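Local coordinates for protein nucleoside permease NupG (Escherichia coli K-12, PDB 7DLA) that imports a broad range of purine and pyrimidine nucleosides across the bacterial inner membrane, driven by the proton motive force, at residues 117-122 with 180-185; 292-297 with 313-318; 19-24 with 160-165. The protein carries 1 engineered substitution. All coordinates share one frame; numbering follows the deposited sequence.

Interaction 1: 117-122 with 180-185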
loop_
_atom_site.group_PDB
_atom_site.type_symbol
_atom_site.label_atom_id
_atom_site.label_comp_id
_atom_site.label_asym_id
_atom_site.label_seq_id
_atom_site.Cartn_x
_atom_site.Cartn_y
_atom_site.Cartn_z
ATOM N N SER A 117 -7.638 -0.789 18.567
ATOM C CA SER A 117 -6.646 -0.027 19.314
ATOM C C SER A 117 -7.243 1.271 19.836
ATOM O O SER A 117 -6.915 1.718 20.940
ATOM C CB SER A 117 -5.423 0.257 18.437
ATOM O OG SER A 117 -5.054 -0.858 17.649
ATOM N N TYR A 118 -8.130 1.883 19.063
ATOM C CA TYR A 118 -8.784 3.090 19.523
ATOM C C TYR A 118 -9.542 2.803 20.798
ATOM O O TYR A 118 -9.251 3.396 21.834
ATOM C CB TYR A 118 -9.721 3.624 18.451
ATOM C CG TYR A 118 -8.973 4.253 17.332
ATOM C CD1 TYR A 118 -7.613 4.028 17.168
ATOM C CD2 TYR A 118 -9.602 5.081 16.448
ATOM C CE1 TYR A 118 -6.924 4.577 16.119
ATOM C CE2 TYR A 118 -8.920 5.662 15.417
ATOM C CZ TYR A 118 -7.593 5.405 15.241
ATOM O OH TYR A 118 -6.935 6.028 14.206
ATOM N N TYR A 119 -10.512 1.902 20.758
ATOM C CA TYR A 119 -11.337 1.585 21.947
ATOM C C TYR A 119 -10.464 1.182 23.126
ATOM O O TYR A 119 -10.775 1.535 24.244
ATOM C CB TYR A 119 -12.255 0.411 21.625
ATOM C CG TYR A 119 -13.034 -0.149 22.788
ATOM C CD1 TYR A 119 -14.227 0.413 23.179
ATOM C CD2 TYR A 119 -12.608 -1.268 23.467
ATOM C CE1 TYR A 119 -14.957 -0.099 24.231
ATOM C CE2 TYR A 119 -13.329 -1.804 24.514
ATOM C CZ TYR A 119 -14.508 -1.213 24.902
ATOM O OH TYR A 119 -15.241 -1.704 25.940
ATOM N N ARG A 120 -9.406 0.431 22.863
ATOM C CA ARG A 120 -8.511 -0.066 23.931
ATOM C C ARG A 120 -7.920 1.097 24.710
ATOM O O ARG A 120 -7.852 1.000 25.915
ATOM C CB ARG A 120 -7.344 -0.812 23.299
ATOM C CG ARG A 120 -7.505 -2.319 23.296
ATOM C CD ARG A 120 -7.884 -2.835 24.658
ATOM N NE ARG A 120 -6.705 -3.004 25.481
ATOM C CZ ARG A 120 -6.659 -3.785 26.540
ATOM N NH1 ARG A 120 -7.732 -4.464 26.886
ATOM N NH2 ARG A 120 -5.548 -3.887 27.239
ATOM N N LEU A 121 -7.462 2.122 24.003
ATOM C CA LEU A 121 -6.848 3.322 24.619
ATOM C C LEU A 121 -7.934 4.243 25.151
ATOM O O LEU A 121 -7.724 4.857 26.179
ATOM C CB LEU A 121 -6.099 4.093 23.534
ATOM C CG LEU A 121 -5.125 3.295 22.684
ATOM C CD1 LEU A 121 -4.233 4.242 21.920
ATOM C CD2 LEU A 121 -4.292 2.380 23.550
ATOM N N GLN A 122 -9.046 4.358 24.438
ATOM C CA GLN A 122 -10.064 5.310 24.858
ATOM C C GLN A 122 -10.808 4.804 26.099
ATOM O O GLN A 122 -11.067 5.577 27.030
ATOM C CB GLN A 122 -11.004 5.596 23.668
ATOM C CG GLN A 122 -10.420 6.615 22.635
ATOM C CD GLN A 122 -11.151 6.650 21.271
ATOM O OE1 GLN A 122 -12.156 5.968 21.070
ATOM N NE2 GLN A 122 -10.609 7.420 20.326
ATOM N N PRO A 180 -9.220 -8.315 24.758
ATOM C CA PRO A 180 -10.414 -8.188 25.576
ATOM C C PRO A 180 -11.609 -7.911 24.697
ATOM O O PRO A 180 -11.499 -7.522 23.524
ATOM C CB PRO A 180 -10.098 -7.010 26.491
ATOM C CG PRO A 180 -8.637 -6.814 26.297
ATOM C CD PRO A 180 -8.377 -7.139 24.911
ATOM N N HIS A 181 -12.769 -8.168 25.287
ATOM C CA HIS A 181 -13.991 -8.104 24.516
ATOM C C HIS A 181 -14.164 -6.682 24.010
ATOM O O HIS A 181 -14.330 -5.741 24.798
ATOM C CB HIS A 181 -15.182 -8.538 25.353
ATOM C CG HIS A 181 -16.485 -8.420 24.631
ATOM N ND1 HIS A 181 -17.559 -7.717 25.129
ATOM C CD2 HIS A 181 -16.888 -8.928 23.441
ATOM C CE1 HIS A 181 -18.571 -7.808 24.283
ATOM N NE2 HIS A 181 -18.190 -8.536 23.250
ATOM N N ILE A 182 -14.037 -6.527 22.703
ATOM C CA ILE A 182 -14.277 -5.243 22.039
ATOM C C ILE A 182 -15.755 -5.218 21.648
ATOM O O ILE A 182 -16.153 -5.958 20.736
ATOM C CB ILE A 182 -13.359 -5.063 20.830
ATOM C CG1 ILE A 182 -11.907 -5.258 21.290
ATOM C CG2 ILE A 182 -13.585 -3.704 20.200
ATOM C CD1 ILE A 182 -11.530 -4.387 22.464
ATOM N N PRO A 183 -16.593 -4.425 22.323
ATOM C CA PRO A 183 -18.030 -4.532 22.073
ATOM C C PRO A 183 -18.338 -4.120 20.651
ATOM O O PRO A 183 -17.527 -3.497 19.961
ATOM C CB PRO A 183 -18.623 -3.548 23.077
ATOM C CG PRO A 183 -17.622 -2.520 23.112
ATOM C CD PRO A 183 -16.327 -3.265 23.194
ATOM N N VAL A 184 -19.509 -4.537 20.189
ATOM C CA VAL A 184 -20.024 -3.991 18.944
ATOM C C VAL A 184 -20.373 -2.523 19.193
ATOM O O VAL A 184 -21.192 -2.199 20.066
ATOM C CB VAL A 184 -21.199 -4.846 18.430
ATOM C CG1 VAL A 184 -22.311 -4.973 19.469
ATOM C CG2 VAL A 184 -21.705 -4.328 17.109
ATOM N N ALA A 185 -19.682 -1.626 18.473
ATOM C CA ALA A 185 -19.710 -0.207 18.812
ATOM C C ALA A 185 -21.113 0.369 18.687
ATOM O O ALA A 185 -21.534 1.192 19.516
ATOM C CB ALA A 185 -18.732 0.559 17.922
#
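Y119 sends its ring out toward I182 and P183 because CG lies anti to the backbone N, with chi1 at 172°. In I182, CG1 is anti to the carbonyl carbon (chi1 -54°), and chi2 then bends CD1 toward the ring. I182 CD1 comes to 3.4 Å from Y119 CD2. The two side chains pass each other in opposite directions. P183 comes from the opposite direction to Y119. P183 CD sits over one face of the Y119 ring, toward CZ and 3.7 Å from the centroid, a CH-pi contact. P183 CD also lies 3.3 Å from Y119 OH, so the proline covers the phenol end while I182 packs against the CD2 side. R120 brings its guanidinium to P180, but that approach is too close in the model for its detail to be trusted. The sound part of the contact is apolar, and no hydrogen bond crosses it. This is plain packing at the cytoplasmic ends of two transmembrane helices of a major facilitator transporter. It sets the end of helix 92-122 against the loop that leaves helix 160-177. R120 also touches L3 and Q6 of helix 3-19, and I182 O is hydrogen-bonded to S67 OG, just before helix 68-86.

Interaction 2: 292-297 with 313-318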
loop_
_atom_site.group_PDB
_atom_site.type_symbol
_atom_site.label_atom_id
_atom_site.label_comp_id
_atom_site.label_asym_id
_atom_site.label_seq_id
_atom_site.Cartn_x
_atom_site.Cartn_y
_atom_site.Cartn_z
ATOM N N ILE A 292 7.761 12.121 -10.734
ATOM C CA ILE A 292 8.619 12.260 -11.909
ATOM C C ILE A 292 10.043 11.908 -11.531
ATOM O O ILE A 292 10.662 11.011 -12.125
ATOM C CB ILE A 292 8.564 13.692 -12.467
ATOM C CG1 ILE A 292 7.139 14.093 -12.830
ATOM C CG2 ILE A 292 9.515 13.824 -13.670
ATOM C CD1 ILE A 292 7.035 15.524 -13.281
ATOM N N LEU A 293 10.572 12.644 -10.542
ATOM C CA LEU A 293 11.953 12.429 -10.109
ATOM C C LEU A 293 12.215 10.973 -9.732
ATOM O O LEU A 293 13.264 10.407 -10.070
ATOM C CB LEU A 293 12.267 13.315 -8.927
ATOM C CG LEU A 293 12.796 14.705 -9.145
ATOM C CD1 LEU A 293 12.358 15.495 -7.940
ATOM C CD2 LEU A 293 14.301 14.639 -9.193
ATOM N N ARG A 294 11.272 10.358 -9.025
ATOM C CA ARG A 294 11.413 8.974 -8.599
ATOM C C ARG A 294 11.633 8.071 -9.810
ATOM O O ARG A 294 12.684 7.418 -9.936
ATOM C CB ARG A 294 10.154 8.582 -7.814
ATOM C CG ARG A 294 10.222 7.435 -6.802
ATOM C CD ARG A 294 10.437 6.068 -7.432
ATOM N NE ARG A 294 10.221 4.978 -6.474
ATOM C CZ ARG A 294 11.044 4.588 -5.506
ATOM N NH1 ARG A 294 12.214 5.194 -5.319
ATOM N NH2 ARG A 294 10.674 3.581 -4.722
ATOM N N PHE A 295 10.665 8.064 -10.738
ATOM C CA PHE A 295 10.776 7.192 -11.910
ATOM C C PHE A 295 11.983 7.561 -12.779
ATOM O O PHE A 295 12.631 6.679 -13.353
ATOM C CB PHE A 295 9.500 7.255 -12.738
ATOM C CG PHE A 295 8.275 6.723 -12.034
ATOM C CD1 PHE A 295 8.220 5.420 -11.577
ATOM C CD2 PHE A 295 7.146 7.530 -11.879
ATOM C CE1 PHE A 295 7.081 4.928 -10.951
ATOM C CE2 PHE A 295 6.005 7.048 -11.254
ATOM C CZ PHE A 295 5.981 5.739 -10.785
ATOM N N ALA A 296 12.305 8.856 -12.888
ATOM C CA ALA A 296 13.486 9.274 -13.641
ATOM C C ALA A 296 14.767 8.708 -13.037
ATOM O O ALA A 296 15.665 8.270 -13.767
ATOM C CB ALA A 296 13.557 10.794 -13.690
ATOM N N LEU A 297 14.867 8.706 -11.704
ATOM C CA LEU A 297 16.071 8.202 -11.053
ATOM C C LEU A 297 16.188 6.668 -11.139
ATOM O O LEU A 297 17.304 6.123 -11.197
ATOM C CB LEU A 297 16.093 8.698 -9.606
ATOM C CG LEU A 297 16.469 10.162 -9.405
ATOM C CD1 LEU A 297 16.352 10.515 -7.973
ATOM C CD2 LEU A 297 17.885 10.443 -9.849
ATOM N N LEU A 313 18.752 8.180 -3.980
ATOM C CA LEU A 313 18.002 9.413 -4.180
ATOM C C LEU A 313 16.548 9.139 -4.497
ATOM O O LEU A 313 15.649 9.755 -3.914
ATOM C CB LEU A 313 18.652 10.223 -5.289
ATOM C CG LEU A 313 19.553 11.384 -4.896
ATOM C CD1 LEU A 313 20.602 11.006 -3.895
ATOM C CD2 LEU A 313 20.224 11.790 -6.178
ATOM N N SER A 314 16.301 8.224 -5.426
ATOM C CA SER A 314 14.928 7.856 -5.735
ATOM C C SER A 314 14.195 7.360 -4.500
ATOM O O SER A 314 13.069 7.786 -4.228
ATOM C CB SER A 314 14.877 6.790 -6.821
ATOM O OG SER A 314 13.526 6.430 -7.068
ATOM N N MET A 315 14.784 6.402 -3.781
ATOM C CA MET A 315 14.177 5.978 -2.514
ATOM C C MET A 315 13.705 7.134 -1.646
ATOM O O MET A 315 12.539 7.178 -1.238
ATOM C CB MET A 315 15.138 5.099 -1.724
ATOM C CG MET A 315 15.240 3.721 -2.198
ATOM S SD MET A 315 15.529 3.375 -3.914
ATOM C CE MET A 315 14.085 2.361 -4.197
ATOM N N ILE A 316 14.614 8.065 -1.348
ATOM C CA ILE A 316 14.266 9.222 -0.518
ATOM C C ILE A 316 13.068 9.964 -1.117
ATOM O O ILE A 316 12.095 10.288 -0.423
ATOM C CB ILE A 316 15.470 10.169 -0.386
ATOM C CG1 ILE A 316 16.655 9.483 0.307
ATOM C CG2 ILE A 316 15.028 11.439 0.361
ATOM C CD1 ILE A 316 16.328 9.016 1.648
ATOM N N VAL A 317 13.132 10.241 -2.425
ATOM C CA VAL A 317 12.053 10.976 -3.078
ATOM C C VAL A 317 10.733 10.237 -2.964
ATOM O O VAL A 317 9.653 10.859 -2.940
ATOM C CB VAL A 317 12.400 11.282 -4.549
ATOM C CG1 VAL A 317 11.510 12.370 -5.056
ATOM C CG2 VAL A 317 13.787 11.823 -4.645
ATOM N N TYR A 318 10.792 8.918 -2.874
ATOM C CA TYR A 318 9.567 8.129 -2.830
ATOM C C TYR A 318 8.687 8.519 -1.647
ATOM O O TYR A 318 7.458 8.451 -1.733
ATOM C CB TYR A 318 9.909 6.637 -2.746
ATOM C CG TYR A 318 8.726 5.767 -2.426
ATOM C CD1 TYR A 318 7.842 5.368 -3.415
ATOM C CD2 TYR A 318 8.460 5.392 -1.131
ATOM C CE1 TYR A 318 6.753 4.574 -3.113
ATOM C CE2 TYR A 318 7.379 4.616 -0.820
ATOM C CZ TYR A 318 6.531 4.206 -1.803
ATOM O OH TYR A 318 5.459 3.420 -1.447
#
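The hydroxyl of S314 is held twice by R294. S314 OG donates to R294 O at 3.1 Å, and lies above the carbonyl plane. It also accepts from R294 NH1, 2.5 Å away from S314 OG, through a bent bond tilted out of the guanidinium plane; so short a length means little at this resolution. R294 can close this loop because CG is anti to the backbone N, chi1 -156°, and a bend at chi2 turns the chain toward the neighbouring helix. Y318 lies over one face of the guanidinium, its CB 3.5 Å above the plane and over the centre. The Y318 ring is inclined 31° to that plane. The M315 CE methyl packs against the guanidinium, 3.7 Å from R294 NH2. Apolar side chains pack alongside, L297 CD1 lying 3.5 Å from L313 CB. Segments 292-297 and 313-318, on helices 253-299 and 305-335, run nearly antiparallel, with axes 8.4 Å apart at 156°. R294 NH2 has further bonds to T227 OG1 and S260 OG, and Y318 OH bonds to N228. With an alanine here, the hydroxyls of S314, T227 and S260 would probably lose their shared partner, and a gap would be likely beneath Y318. R294 is buried within the transmembrane region, and its bonds to neutral hydroxyls on three helices may partly offset the cost of burying its charge.

Interaction 3: 19-24 with 160-165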
loop_
_atom_site.group_PDB
_atom_site.type_symbol
_atom_site.label_atom_id
_atom_site.label_comp_id
_atom_site.label_asym_id
_atom_site.label_seq_id
_atom_site.Cartn_x
_atom_site.Cartn_y
_atom_site.Cartn_z
ATOM N N GLY A 19 4.462 -7.358 5.173
ATOM C CA GLY A 19 5.745 -6.990 4.589
ATOM C C GLY A 19 6.604 -8.165 4.177
ATOM O O GLY A 19 7.457 -8.030 3.296
ATOM N N SER A 20 6.361 -9.334 4.773
ATOM C CA SER A 20 7.191 -10.504 4.504
ATOM C C SER A 20 7.171 -10.881 3.021
ATOM O O SER A 20 8.124 -11.486 2.510
ATOM C CB SER A 20 6.715 -11.677 5.357
ATOM O OG SER A 20 5.383 -12.053 5.027
ATOM N N TRP A 21 6.097 -10.523 2.308
ATOM C CA TRP A 21 5.901 -10.924 0.922
ATOM C C TRP A 21 5.441 -9.800 0.005
ATOM O O TRP A 21 5.534 -9.943 -1.218
ATOM C CB TRP A 21 4.880 -12.061 0.875
ATOM C CG TRP A 21 3.465 -11.664 1.239
ATOM C CD1 TRP A 21 2.830 -11.839 2.447
ATOM C CD2 TRP A 21 2.503 -11.058 0.366
ATOM N NE1 TRP A 21 1.536 -11.363 2.371
ATOM C CE2 TRP A 21 1.314 -10.887 1.103
ATOM C CE3 TRP A 21 2.534 -10.653 -0.971
ATOM C CZ2 TRP A 21 0.178 -10.330 0.543
ATOM C CZ3 TRP A 21 1.425 -10.107 -1.508
ATOM C CH2 TRP A 21 0.255 -9.948 -0.757
ATOM N N LEU A 22 4.948 -8.695 0.557
ATOM C CA LEU A 22 4.256 -7.702 -0.252
ATOM C C LEU A 22 5.124 -7.220 -1.415
ATOM O O LEU A 22 4.709 -7.293 -2.572
ATOM C CB LEU A 22 3.818 -6.528 0.637
ATOM C CG LEU A 22 2.835 -5.432 0.168
ATOM C CD1 LEU A 22 3.569 -4.343 -0.531
ATOM C CD2 LEU A 22 1.790 -6.013 -0.757
ATOM N N THR A 23 6.341 -6.740 -1.135
ATOM C CA THR A 23 7.184 -6.109 -2.147
ATOM C C THR A 23 7.955 -7.094 -3.005
ATOM O O THR A 23 8.318 -6.775 -4.144
ATOM C CB THR A 23 8.183 -5.164 -1.474
ATOM O OG1 THR A 23 9.152 -5.935 -0.737
ATOM C CG2 THR A 23 7.456 -4.153 -0.570
ATOM N N THR A 24 8.217 -8.273 -2.488
ATOM C CA THR A 24 9.018 -9.273 -3.152
ATOM C C THR A 24 8.209 -10.185 -4.064
ATOM O O THR A 24 8.765 -10.698 -5.039
ATOM C CB THR A 24 9.722 -10.060 -2.057
ATOM O OG1 THR A 24 8.710 -10.624 -1.227
ATOM C CG2 THR A 24 10.586 -9.132 -1.214
ATOM N N MET A 160 9.375 -19.086 0.340
ATOM C CA MET A 160 9.455 -19.104 1.789
ATOM C C MET A 160 8.799 -17.879 2.401
ATOM O O MET A 160 8.121 -17.982 3.433
ATOM C CB MET A 160 10.918 -19.227 2.203
ATOM C CG MET A 160 11.348 -20.663 2.400
ATOM S SD MET A 160 10.346 -21.269 3.751
ATOM C CE MET A 160 10.822 -20.098 5.002
ATOM N N GLN A 161 8.991 -16.717 1.775
ATOM C CA GLN A 161 8.391 -15.489 2.281
ATOM C C GLN A 161 6.932 -15.715 2.648
ATOM O O GLN A 161 6.463 -15.236 3.689
ATOM C CB GLN A 161 8.527 -14.389 1.230
ATOM C CG GLN A 161 7.762 -14.694 -0.044
ATOM C CD GLN A 161 7.902 -13.604 -1.075
ATOM O OE1 GLN A 161 8.830 -12.825 -0.995
ATOM N NE2 GLN A 161 7.015 -13.564 -2.063
ATOM N N LEU A 162 6.228 -16.515 1.840
ATOM C CA LEU A 162 4.801 -16.746 2.037
ATOM C C LEU A 162 4.545 -17.634 3.256
ATOM O O LEU A 162 3.596 -17.405 4.028
ATOM C CB LEU A 162 4.231 -17.391 0.779
ATOM C CG LEU A 162 3.865 -16.502 -0.409
ATOM C CD1 LEU A 162 3.254 -17.367 -1.461
ATOM C CD2 LEU A 162 2.923 -15.360 -0.065
ATOM N N TYR A 163 5.377 -18.661 3.443
ATOM C CA TYR A 163 5.239 -19.485 4.638
ATOM C C TYR A 163 5.414 -18.633 5.879
ATOM O O TYR A 163 4.646 -18.748 6.837
ATOM C CB TYR A 163 6.249 -20.642 4.610
ATOM C CG TYR A 163 5.671 -21.824 3.899
ATOM C CD1 TYR A 163 4.318 -22.067 3.966
ATOM C CD2 TYR A 163 6.453 -22.651 3.108
ATOM C CE1 TYR A 163 3.750 -23.106 3.308
ATOM C CE2 TYR A 163 5.882 -23.712 2.419
ATOM C CZ TYR A 163 4.517 -23.932 2.534
ATOM O OH TYR A 163 3.874 -24.960 1.883
ATOM N N ILE A 164 6.394 -17.732 5.845
ATOM C CA ILE A 164 6.674 -16.862 6.982
ATOM C C ILE A 164 5.506 -15.907 7.237
ATOM O O ILE A 164 5.120 -15.668 8.383
ATOM C CB ILE A 164 7.984 -16.102 6.719
ATOM C CG1 ILE A 164 9.101 -17.100 6.447
ATOM C CG2 ILE A 164 8.332 -15.202 7.884
ATOM C CD1 ILE A 164 10.427 -16.449 6.207
ATOM N N GLY A 165 4.933 -15.337 6.182
ATOM C CA GLY A 165 3.784 -14.469 6.374
ATOM C C GLY A 165 2.608 -15.186 7.010
ATOM O O GLY A 165 1.966 -14.665 7.923
#
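L162 lays its CD2 methyl over one face of the W21 indole, 3.9 Å above the ring plane and displaced toward the rim. The two side chains cross obliquely, and the same methyl is 3.9 Å from W21 CB. With CG between the backbone N and the carbonyl carbon, chi1 69°, W21 starts toward helix 160-177 and then turns its ring away, leaving one face for L162 CD2. That ring meets W18 nearly at right angles and touches L83 of helix 68-86, which L162 also touches. Q161 runs alongside the backbone of segment 19-24: its CB is 3.2 Å from S20 O, and its chain then extends past W21 CB toward T24. S20 points its OG at G165, 3.2 Å from G165 CA. Since G165 has no side chain, helix 160-177 can come close here; a beta carbon there would point toward S20 and leave little room beside S20 OG. Segment 19-24 lies between helices 3-19 and 25-32 in the first transmembrane span. S20 OG is hydrogen-bonded to L17 O, one turn back in its own chain. The serine hydroxyl is therefore satisfied locally, and its meeting with G165 rests on close fit, as does the methyl-on-indole packing beside it.

From the N terminus, segment 19-24 comes first, between helices 3-19 and 25-32 in the first transmembrane span. Interaction 3 pairs it with the start of helix 160-177, closing a long loop of mostly helical chain. Segment 117-122 lies within that loop, but its partner 180-185 follows it, so interactions 1 and 3 cross. Helix 160-177 thus has a contact at its start and another just past its finish, on the cytoplasmic side, with centres about 30 Å apart. Interaction 2 follows in series and closes a short hairpin between helices 253-299 and 305-335. Interactions 1 and 3 join helices of the N-terminal half of the major facilitator fold; interaction 2 lies in the C-terminal half, so none bridges the two.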